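Local atomic coordinates of phenylacetaldehyde dehydrogenase (Burkholderia cenocepacia, PDB entry 4O5H), a protein that probably oxidises phenylacetaldehyde to phenylacetate with NAD+ as electron acceptor, as a member of the aldehyde dehydrogenase family. Residues L474-P479 against R490-A495; Q137-M142 against W193-A198; L442-W447 against P459-G464; L130-A135 against F186-A191. All coordinates share one frame; numbering follows the deposited sequence.

Contact 1 (L474-P479 against R490-A495); sequences LDNALP and RELGRA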
# COMPACT_ATOMS: atom_id res chain seq x y z
N LEU A 474 20.76 8.58 -6.09
CA LEU A 474 20.12 7.27 -6.06
C LEU A 474 21.13 6.16 -5.76
O LEU A 474 22.26 6.23 -6.22
CB LEU A 474 19.55 6.91 -7.46
N ASP A 475 20.69 5.10 -5.10
CA ASP A 475 21.42 3.85 -5.08
C ASP A 475 20.40 2.73 -5.00
O ASP A 475 19.37 2.86 -4.34
CB ASP A 475 22.37 3.77 -3.89
CG ASP A 475 23.29 2.58 -3.98
OD1 ASP A 475 24.26 2.63 -4.77
OD2 ASP A 475 22.99 1.54 -3.34
N ASN A 476 20.68 1.64 -5.71
CA ASN A 476 19.77 0.50 -5.76
C ASN A 476 19.45 -0.12 -4.41
O ASN A 476 18.41 -0.77 -4.24
CB ASN A 476 20.31 -0.56 -6.74
CG ASN A 476 20.22 -0.10 -8.18
OD1 ASN A 476 21.25 0.05 -8.87
ND2 ASN A 476 19.05 0.25 -8.61
N ALA A 477 20.32 0.07 -3.42
CA ALA A 477 20.11 -0.47 -2.09
C ALA A 477 19.28 0.45 -1.17
O ALA A 477 18.93 0.04 -0.07
CB ALA A 477 21.44 -0.78 -1.43
N LEU A 478 18.98 1.65 -1.61
CA LEU A 478 18.30 2.62 -0.74
C LEU A 478 16.89 2.93 -1.28
O LEU A 478 16.76 3.49 -2.35
CB LEU A 478 19.09 3.92 -0.64
CG LEU A 478 18.57 4.91 0.42
CD1 LEU A 478 18.76 4.38 1.82
CD2 LEU A 478 19.28 6.26 0.28
N PRO A 479 15.87 2.56 -0.51
CA PRO A 479 14.51 2.76 -1.00
C PRO A 479 14.17 4.24 -1.21
O PRO A 479 14.67 5.12 -0.51
CB PRO A 479 13.63 2.14 0.08
CG PRO A 479 14.53 1.25 0.87
CD PRO A 479 15.90 1.85 0.78
N ARG A 490 7.39 2.10 -1.93
CA ARG A 490 8.81 2.37 -2.12
C ARG A 490 9.38 1.64 -3.33
O ARG A 490 8.94 0.51 -3.68
CB ARG A 490 9.58 1.99 -0.88
CG ARG A 490 9.26 2.82 0.35
CD ARG A 490 9.63 4.30 0.19
NE ARG A 490 9.34 5.14 1.35
CZ ARG A 490 8.24 5.89 1.52
NH1 ARG A 490 7.26 5.93 0.61
NH2 ARG A 490 8.10 6.61 2.61
N GLU A 491 10.27 2.34 -4.04
CA GLU A 491 11.07 1.75 -5.10
C GLU A 491 12.41 1.40 -4.50
O GLU A 491 12.83 2.03 -3.56
CB GLU A 491 11.33 2.77 -6.21
CG GLU A 491 10.10 3.34 -6.93
CD GLU A 491 9.60 2.48 -8.06
OE1 GLU A 491 9.74 1.23 -7.99
OE2 GLU A 491 9.02 3.06 -9.02
N LEU A 492 13.09 0.42 -5.10
CA LEU A 492 14.49 0.05 -4.78
C LEU A 492 14.67 -0.58 -3.41
O LEU A 492 13.78 -0.60 -2.57
CB LEU A 492 15.42 1.25 -4.97
CG LEU A 492 15.37 1.91 -6.35
CD1 LEU A 492 16.30 3.12 -6.39
CD2 LEU A 492 15.81 0.92 -7.41
N GLY A 493 15.86 -1.14 -3.21
CA GLY A 493 16.22 -1.76 -1.94
C GLY A 493 15.51 -3.05 -1.65
O GLY A 493 14.77 -3.61 -2.48
N ARG A 494 15.73 -3.54 -0.45
CA ARG A 494 14.96 -4.66 0.07
C ARG A 494 13.47 -4.33 0.11
O ARG A 494 12.63 -5.22 -0.10
CB ARG A 494 15.44 -4.99 1.49
CG ARG A 494 14.83 -6.24 2.05
CD ARG A 494 15.77 -6.81 3.10
NE ARG A 494 16.03 -5.82 4.13
CZ ARG A 494 15.23 -5.61 5.17
NH1 ARG A 494 14.11 -6.32 5.31
NH2 ARG A 494 15.55 -4.70 6.09
N ALA A 495 13.14 -3.08 0.37
CA ALA A 495 11.72 -2.68 0.49
C ALA A 495 10.91 -3.04 -0.74
O ALA A 495 9.79 -3.56 -0.64
CB ALA A 495 11.60 -1.21 0.81
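P479 and L492 bury the most surface here, each reaching into the opposite piece of chain. The proline ring turns its CG to the methyl of A495, with P479 CG and A495 CB 3.8 Å apart. Its CB rests near the carbonyl oxygens of E491 and L492. At the base of the ring, P479 CA comes within 3.1 Å of E491 O, a CA-H...O contact.

L492 points toward 474-479. With CG set anti to its carbonyl carbon (chi1 -55°), the isobutyl group packs against the bend of that segment, and its two methyls find different neighbours: L492 CD1 sits 3.7 Å from D475 O, while L492 CD2 meets the amide nitrogen ND2 of N476 at 3.5 Å.

That bend is a type I beta turn from D475 to L478, closed by L478 N donating to D475 O at 3.0 Å. An Asx turn overlaps it: A477 N donates to D475 OD2 at 3.0 Å, meeting the oxygen from above the carboxylate plane. The turn presents N476 O to the other segment, where G493 N donates to it at 2.8 Å, with an N-H...O angle of 140° and the donor tilted 25° from the carbonyl plane. G493 has a positive phi, and G493 CA packs against A477 O at 3.8 Å.

The second subunit packs against this region. D475 OD1 accepts from M158 N of that subunit, P479 O is bonded to its S505, and R490 NH2 reaches its E502 and S503.

Contact 2 (Q137-M142 against W193-A198); sequences QCFRYM and WKIAPA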
# COMPACT_ATOMS: atom_id res chain seq x y z
N GLN A 137 22.50 -1.74 -13.36
CA GLN A 137 22.76 -2.11 -11.99
C GLN A 137 21.49 -2.48 -11.24
O GLN A 137 21.55 -3.29 -10.34
CB GLN A 137 23.51 -1.00 -11.20
CG GLN A 137 24.92 -0.77 -11.68
CD GLN A 137 25.92 -1.83 -11.21
OE1 GLN A 137 25.56 -2.90 -10.70
NE2 GLN A 137 27.18 -1.56 -11.45
N CYS A 138 20.36 -1.87 -11.59
CA CYS A 138 19.10 -2.21 -10.95
C CYS A 138 18.76 -3.67 -11.23
O CYS A 138 18.45 -4.42 -10.33
CB CYS A 138 17.97 -1.33 -11.43
SG CYS A 138 16.42 -1.63 -10.55
N PHE A 139 18.86 -4.11 -12.51
CA PHE A 139 18.67 -5.51 -12.81
C PHE A 139 19.67 -6.42 -12.09
O PHE A 139 19.30 -7.48 -11.61
CB PHE A 139 18.71 -5.77 -14.32
CG PHE A 139 17.44 -5.36 -15.05
CD1 PHE A 139 16.29 -6.12 -14.90
CD2 PHE A 139 17.41 -4.20 -15.81
CE1 PHE A 139 15.10 -5.73 -15.52
CE2 PHE A 139 16.22 -3.81 -16.47
CZ PHE A 139 15.07 -4.58 -16.31
N ARG A 140 20.93 -6.01 -12.00
CA ARG A 140 21.94 -6.85 -11.34
C ARG A 140 21.66 -6.95 -9.82
O ARG A 140 21.68 -8.06 -9.24
CB ARG A 140 23.36 -6.31 -11.59
CG ARG A 140 24.45 -7.17 -10.94
CD ARG A 140 25.82 -6.80 -11.44
NE ARG A 140 25.97 -7.03 -12.86
CZ ARG A 140 26.23 -6.08 -13.76
NH1 ARG A 140 26.39 -4.81 -13.43
NH2 ARG A 140 26.35 -6.40 -15.06
N TYR A 141 21.41 -5.79 -9.19
CA TYR A 141 21.12 -5.75 -7.74
C TYR A 141 19.92 -6.64 -7.42
O TYR A 141 19.98 -7.53 -6.55
CB TYR A 141 20.91 -4.32 -7.29
CG TYR A 141 20.43 -4.17 -5.86
CD1 TYR A 141 21.30 -4.15 -4.82
CD2 TYR A 141 19.06 -4.14 -5.58
CE1 TYR A 141 20.85 -4.05 -3.51
CE2 TYR A 141 18.60 -4.07 -4.27
CZ TYR A 141 19.51 -4.00 -3.24
OH TYR A 141 19.05 -3.94 -1.93
N MET A 142 18.82 -6.47 -8.18
CA MET A 142 17.62 -7.26 -7.93
C MET A 142 17.78 -8.74 -8.26
O MET A 142 17.16 -9.58 -7.64
CB MET A 142 16.43 -6.65 -8.70
CG MET A 142 16.08 -5.21 -8.28
SD MET A 142 15.50 -5.13 -6.58
CE MET A 142 15.63 -3.36 -6.32
N TRP A 193 13.36 0.11 -12.87
CA TRP A 193 12.89 0.12 -11.50
C TRP A 193 11.59 -0.68 -11.32
O TRP A 193 11.41 -1.28 -10.28
CB TRP A 193 12.63 1.52 -11.03
CG TRP A 193 13.83 2.29 -10.77
CD1 TRP A 193 15.12 1.94 -11.00
CD2 TRP A 193 13.86 3.60 -10.26
NE1 TRP A 193 15.95 2.96 -10.66
CE2 TRP A 193 15.20 3.98 -10.18
CE3 TRP A 193 12.87 4.46 -9.76
CZ2 TRP A 193 15.59 5.22 -9.66
CZ3 TRP A 193 13.24 5.68 -9.24
CH2 TRP A 193 14.60 6.06 -9.22
N LYS A 194 10.71 -0.68 -12.30
CA LYS A 194 9.44 -1.41 -12.17
C LYS A 194 9.60 -2.86 -12.55
O LYS A 194 8.95 -3.73 -11.98
CB LYS A 194 8.37 -0.85 -13.10
CG LYS A 194 8.08 0.63 -12.99
CD LYS A 194 7.50 1.02 -11.69
CE LYS A 194 6.77 2.36 -11.81
NZ LYS A 194 6.89 3.08 -10.52
N ILE A 195 10.36 -3.14 -13.58
CA ILE A 195 10.44 -4.51 -14.10
C ILE A 195 11.35 -5.39 -13.22
O ILE A 195 11.03 -6.54 -12.99
CB ILE A 195 10.97 -4.50 -15.56
CG1 ILE A 195 9.93 -3.85 -16.48
CG2 ILE A 195 11.28 -5.91 -16.06
CD1 ILE A 195 10.48 -3.58 -17.88
N ALA A 196 12.49 -4.84 -12.76
CA ALA A 196 13.49 -5.69 -12.11
C ALA A 196 12.96 -6.40 -10.85
O ALA A 196 13.13 -7.60 -10.70
CB ALA A 196 14.78 -4.96 -11.85
N PRO A 197 12.26 -5.68 -9.97
CA PRO A 197 11.77 -6.36 -8.78
C PRO A 197 10.71 -7.39 -9.10
O PRO A 197 10.58 -8.38 -8.39
CB PRO A 197 11.17 -5.24 -7.93
CG PRO A 197 11.60 -3.96 -8.53
CD PRO A 197 12.06 -4.23 -9.93
N ALA A 198 9.95 -7.14 -10.15
CA ALA A 198 8.97 -8.11 -10.64
C ALA A 198 9.60 -9.40 -11.10
O ALA A 198 9.18 -10.48 -10.71
CB ALA A 198 8.16 -7.50 -11.77
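F139 and A196 meet where helices 124-145 and 187-201 run side by side, their local axes 8.8 Å apart and nearly parallel at 20°. From CB, the F139 side chain swings to put CG anti to its carbonyl carbon (chi1 -77°), which sends the ring along the flank of the other helix. The methyl of A196 is then approached in turn by F139 CG, by CD1, where F139 CD1 and A196 CB are 3.6 Å apart, and by CE1. At the far end of the ring, F139 CZ lies 4.0 Å from I195 CG2, and this methyl stands at the ring edge, near its plane.

A196 is also touched by C138 and M142 of the same helix as F139. C138 SG is 3.9 Å from A196 CB and 3.8 Å from W193 CD1, an oblique sulfur-aromatic contact with the indole. M142 CG packs 3.8 Å from A196 CB and more loosely beside the ring of P197, at which helix 187-201 is kinked.

Further out, F139 rests on L101 and I105 of helix 91-107, M142 reaches V496 and I497 of helix 493-499, and I195 touches L207 on strand 204-208.

Contact 3 (L442-W447 against P459-G464); sequences LGASIW and PRIAAG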
# COMPACT_ATOMS: atom_id res chain seq x y z
N LEU A 442 8.15 14.14 -1.02
CA LEU A 442 8.93 13.15 -1.73
C LEU A 442 10.40 13.19 -1.34
O LEU A 442 10.98 12.16 -1.00
CB LEU A 442 8.76 13.35 -3.23
CG LEU A 442 9.24 12.19 -4.12
CD1 LEU A 442 8.72 10.81 -3.74
CD2 LEU A 442 8.85 12.48 -5.55
N GLY A 443 10.99 14.39 -1.36
CA GLY A 443 12.38 14.55 -1.05
C GLY A 443 12.66 15.88 -0.36
O GLY A 443 11.77 16.76 -0.27
N ALA A 444 13.89 16.01 0.10
CA ALA A 444 14.37 17.22 0.71
C ALA A 444 15.87 17.13 0.90
O ALA A 444 16.38 16.02 0.99
CB ALA A 444 13.74 17.41 2.05
N SER A 445 16.57 18.27 0.97
CA SER A 445 17.97 18.22 1.39
C SER A 445 18.33 19.32 2.38
O SER A 445 17.68 20.37 2.45
CB SER A 445 18.94 18.23 0.19
OG SER A 445 18.84 19.43 -0.58
N ILE A 446 19.39 19.04 3.12
CA ILE A 446 19.97 19.91 4.10
C ILE A 446 21.45 20.08 3.74
O ILE A 446 22.13 19.07 3.48
CB ILE A 446 19.90 19.27 5.48
CG1 ILE A 446 18.45 18.97 5.87
CG2 ILE A 446 20.53 20.19 6.50
CD1 ILE A 446 18.36 17.99 7.02
N TRP A 447 21.94 21.31 3.73
CA TRP A 447 23.32 21.62 3.38
C TRP A 447 23.96 22.22 4.63
O TRP A 447 23.61 23.34 5.00
CB TRP A 447 23.39 22.57 2.14
CG TRP A 447 22.88 21.80 0.96
CD1 TRP A 447 21.59 21.46 0.72
CD2 TRP A 447 23.66 21.18 -0.07
NE1 TRP A 447 21.51 20.70 -0.42
CE2 TRP A 447 22.77 20.50 -0.91
CE3 TRP A 447 25.03 21.15 -0.36
CZ2 TRP A 447 23.18 19.77 -2.02
CZ3 TRP A 447 25.44 20.45 -1.45
CH2 TRP A 447 24.51 19.76 -2.28
N PRO A 459 14.74 14.50 11.47
CA PRO A 459 13.43 13.93 11.90
C PRO A 459 12.25 14.85 11.67
O PRO A 459 11.14 14.36 11.62
CB PRO A 459 13.58 13.75 13.41
CG PRO A 459 15.05 13.61 13.60
CD PRO A 459 15.67 14.56 12.60
N ARG A 460 12.49 16.13 11.52
CA ARG A 460 11.41 17.13 11.43
C ARG A 460 10.89 17.39 10.03
O ARG A 460 9.82 18.01 9.86
CB ARG A 460 11.91 18.45 12.02
CG ARG A 460 12.34 18.36 13.45
CD ARG A 460 12.88 19.71 13.98
NE ARG A 460 11.79 20.66 14.20
CZ ARG A 460 11.93 21.95 14.43
NH1 ARG A 460 13.12 22.53 14.47
NH2 ARG A 460 10.84 22.67 14.61
N ILE A 461 11.64 16.96 9.01
CA ILE A 461 11.25 17.20 7.64
C ILE A 461 10.42 16.02 7.16
O ILE A 461 10.90 14.88 7.17
CB ILE A 461 12.48 17.37 6.73
CG1 ILE A 461 13.31 18.57 7.20
CG2 ILE A 461 12.05 17.56 5.29
CD1 ILE A 461 12.48 19.82 7.33
N ALA A 462 9.18 16.28 6.72
CA ALA A 462 8.27 15.17 6.29
C ALA A 462 8.49 14.87 4.84
O ALA A 462 7.72 15.32 3.98
CB ALA A 462 6.82 15.53 6.55
N ALA A 463 9.55 14.11 4.55
CA ALA A 463 9.84 13.67 3.21
C ALA A 463 10.32 12.22 3.21
O ALA A 463 10.96 11.76 4.17
CB ALA A 463 10.88 14.54 2.56
N GLY A 464 10.05 11.53 2.14
CA GLY A 464 10.44 10.13 2.03
C GLY A 464 11.95 9.89 1.99
O GLY A 464 12.39 8.80 2.39
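A beta-alpha-beta crossover is closed where G443 and A444 of strand 443-447 meet I461 and A463: the chain runs from that strand through helix 451-457 and returns by the loop 459-464 to strand 465-468. Strands 443-447 and 465-468 are parallel neighbours in the seven-stranded mixed sheet that, in this family, belongs to the catalytic domain.

The methyl of A444 points toward the loop and touches two side chains. A444 CB lies 4.1 Å from A463 CB and 3.7 Å from I461 CG2, the branch that stands anti to I461 N; I461 has two deposited conformers, so this second distance holds for one of them. A463 turns its own methyl onto the strand backbone, with A463 CB 3.7 Å from G443 C and an equal 3.7 Å from G443 O. Between I461 and A463 the loop makes an inverse gamma turn centred on A462, with a weak bond from A463 N to I461 O, and both I461 and A463 point toward the strand.

On the strand itself W447 NE1 donates to S445 OG at 3.0 Å, the hydroxyl lying in the indole plane, and H471 ND1 is a second partner of that hydroxyl. L442, A444 and I446 share backbone hydrogen bonds with T465 and W467.

Across the two segments the side chains thus touch through methyl groups, which set a close distance but little direction. The more directional polar grip lies around them: N436 ND2 bonds to R460 O and N436 OD1 to A462 N, and I461 O is hydrogen-bonded to K504 NZ of the second subunit.

Contact 4 (L130-A135 against F186-A191); sequences LDVAMA and FPLLMA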
# COMPACT_ATOMS: atom_id res chain seq x y z
N LEU A 130 24.63 7.83 -16.10
CA LEU A 130 23.65 7.65 -15.02
C LEU A 130 22.51 6.68 -15.42
O LEU A 130 22.44 5.60 -14.88
CB LEU A 130 23.07 8.96 -14.59
CG LEU A 130 22.08 8.79 -13.44
CD1 LEU A 130 22.80 8.55 -12.13
CD2 LEU A 130 21.21 10.00 -13.25
N ASP A 131 21.63 7.10 -16.33
CA ASP A 131 20.45 6.33 -16.64
C ASP A 131 20.77 4.89 -17.02
O ASP A 131 20.24 3.95 -16.43
CB ASP A 131 19.62 6.96 -17.77
CG ASP A 131 19.13 8.33 -17.44
OD1 ASP A 131 19.99 9.21 -17.08
OD2 ASP A 131 17.90 8.59 -17.61
N VAL A 132 21.60 4.71 -18.05
CA VAL A 132 21.82 3.35 -18.59
C VAL A 132 22.61 2.51 -17.57
O VAL A 132 22.25 1.37 -17.27
CB VAL A 132 22.51 3.42 -19.94
CG1 VAL A 132 22.91 2.04 -20.38
CG2 VAL A 132 21.63 4.09 -20.98
N ALA A 133 23.64 3.09 -16.99
CA ALA A 133 24.48 2.38 -16.00
C ALA A 133 23.61 1.94 -14.81
O ALA A 133 23.72 0.80 -14.36
CB ALA A 133 25.61 3.27 -15.53
N MET A 134 22.75 2.82 -14.31
CA MET A 134 21.92 2.47 -13.18
C MET A 134 20.73 1.55 -13.52
O MET A 134 20.23 0.86 -12.65
CB MET A 134 21.48 3.71 -12.40
CG MET A 134 22.63 4.36 -11.62
SD MET A 134 23.24 3.26 -10.31
CE MET A 134 21.98 3.63 -9.09
N ALA A 135 20.29 1.57 -14.77
CA ALA A 135 19.30 0.59 -15.23
C ALA A 135 19.90 -0.80 -15.17
O ALA A 135 19.29 -1.70 -14.64
CB ALA A 135 18.83 0.91 -16.62
N PHE A 186 12.79 9.74 -17.10
CA PHE A 186 13.89 8.75 -17.06
C PHE A 186 13.31 7.43 -17.66
O PHE A 186 13.04 6.46 -16.92
CB PHE A 186 14.35 8.49 -15.63
CG PHE A 186 14.96 9.68 -14.92
CD1 PHE A 186 16.29 9.93 -15.00
CD2 PHE A 186 14.18 10.53 -14.17
CE1 PHE A 186 16.87 10.99 -14.34
CE2 PHE A 186 14.74 11.63 -13.51
CZ PHE A 186 16.11 11.85 -13.59
N PRO A 187 13.08 7.41 -18.97
CA PRO A 187 12.32 6.28 -19.55
C PRO A 187 12.92 4.90 -19.30
O PRO A 187 12.25 4.07 -18.72
CB PRO A 187 12.28 6.60 -21.02
CG PRO A 187 12.53 8.09 -21.11
CD PRO A 187 13.45 8.41 -19.98
N LEU A 188 14.18 4.68 -19.65
CA LEU A 188 14.78 3.39 -19.41
C LEU A 188 14.94 3.07 -17.92
O LEU A 188 14.68 1.95 -17.49
CB LEU A 188 16.13 3.30 -20.13
CG LEU A 188 16.84 1.97 -19.97
CD1 LEU A 188 16.11 0.81 -20.67
CD2 LEU A 188 18.26 2.08 -20.51
N LEU A 189 15.43 4.02 -17.16
CA LEU A 189 15.72 3.78 -15.76
C LEU A 189 14.43 3.43 -14.97
O LEU A 189 14.44 2.48 -14.17
CB LEU A 189 16.39 4.99 -15.16
CG LEU A 189 16.82 4.90 -13.69
CD1 LEU A 189 17.80 3.78 -13.49
CD2 LEU A 189 17.41 6.22 -13.23
N MET A 190 13.34 4.15 -15.23
CA MET A 190 12.09 3.90 -14.55
C MET A 190 11.52 2.54 -14.98
O MET A 190 10.91 1.83 -14.17
CB MET A 190 11.06 5.03 -14.82
CG MET A 190 11.26 6.45 -14.25
SD MET A 190 11.53 6.47 -12.49
CE MET A 190 13.31 6.16 -12.42
N ALA A 191 11.72 2.15 -16.23
CA ALA A 191 11.29 0.83 -16.70
C ALA A 191 12.01 -0.24 -15.89
O ALA A 191 11.40 -1.23 -15.45
CB ALA A 191 11.59 0.66 -18.19
O HOH W 1 16.16 6.64 -18.28
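The carboxylate of D131 and the ring of F186 meet at the ring's edge: D131 OD2 lies 3.3 Å from F186 CD1, near the ring plane, and the two flat groups are turned 27° against each other. The oxygen thus faces the slightly positive rim of C-H bonds. K122 NZ forms a salt bridge with D131 OD2, and a water donates to D131 OD2 at 2.7 Å.

That water also accepts from L189 N at 2.9 Å, tying the acid to the first turn of helix 187-201, for which F186 is the N-cap residue. The helix dipole would probably favour a carboxylate near this end, where L188 N is bonded to E116. Helix 124-145, with a wider pi-type turn at 130-132, runs nearly parallel to it, the local axes 8.4 Å apart and 20° from alignment.

The rest of the contact is apolar. L189 has CG anti to its N (chi1 -178°), which lays L189 CD1 on the backbone of helix 124-145, 3.6 Å from A135 N, and beside M134 CB. L188 packs on both A135 and V132: L188 CG is 4.0 Å from A135 CB, and L188 CD2 is 4.0 Å from V132 CG2. V132 leans in turn on A109 and L112 of helix 109-120, while L188 also touches L220 of helix 215-227.

How the contacts relate
From the N terminus, helix 124-145 supplies the first halves of contacts 4 and 2. The chain then leaves through strands 153-154 and 166-181, and helix 187-201 brings back the second halves in the same order, so the two contacts cross, each closing a loop of some 50 residues. Contact 3 follows in series, closing a short loop around helix 451-457 beside the seven-stranded sheet, and contact 1 comes last, bridging a ten-residue loop that includes strand 487-488. Contact 1 touches the other three: E491 OE2 forms a 2.6 Å salt bridge with K194 NZ on the paired helices, N476 packs on C138 and M134, and R490 lies near G464. Contacts 1, 3 and 4 also touch the second subunit.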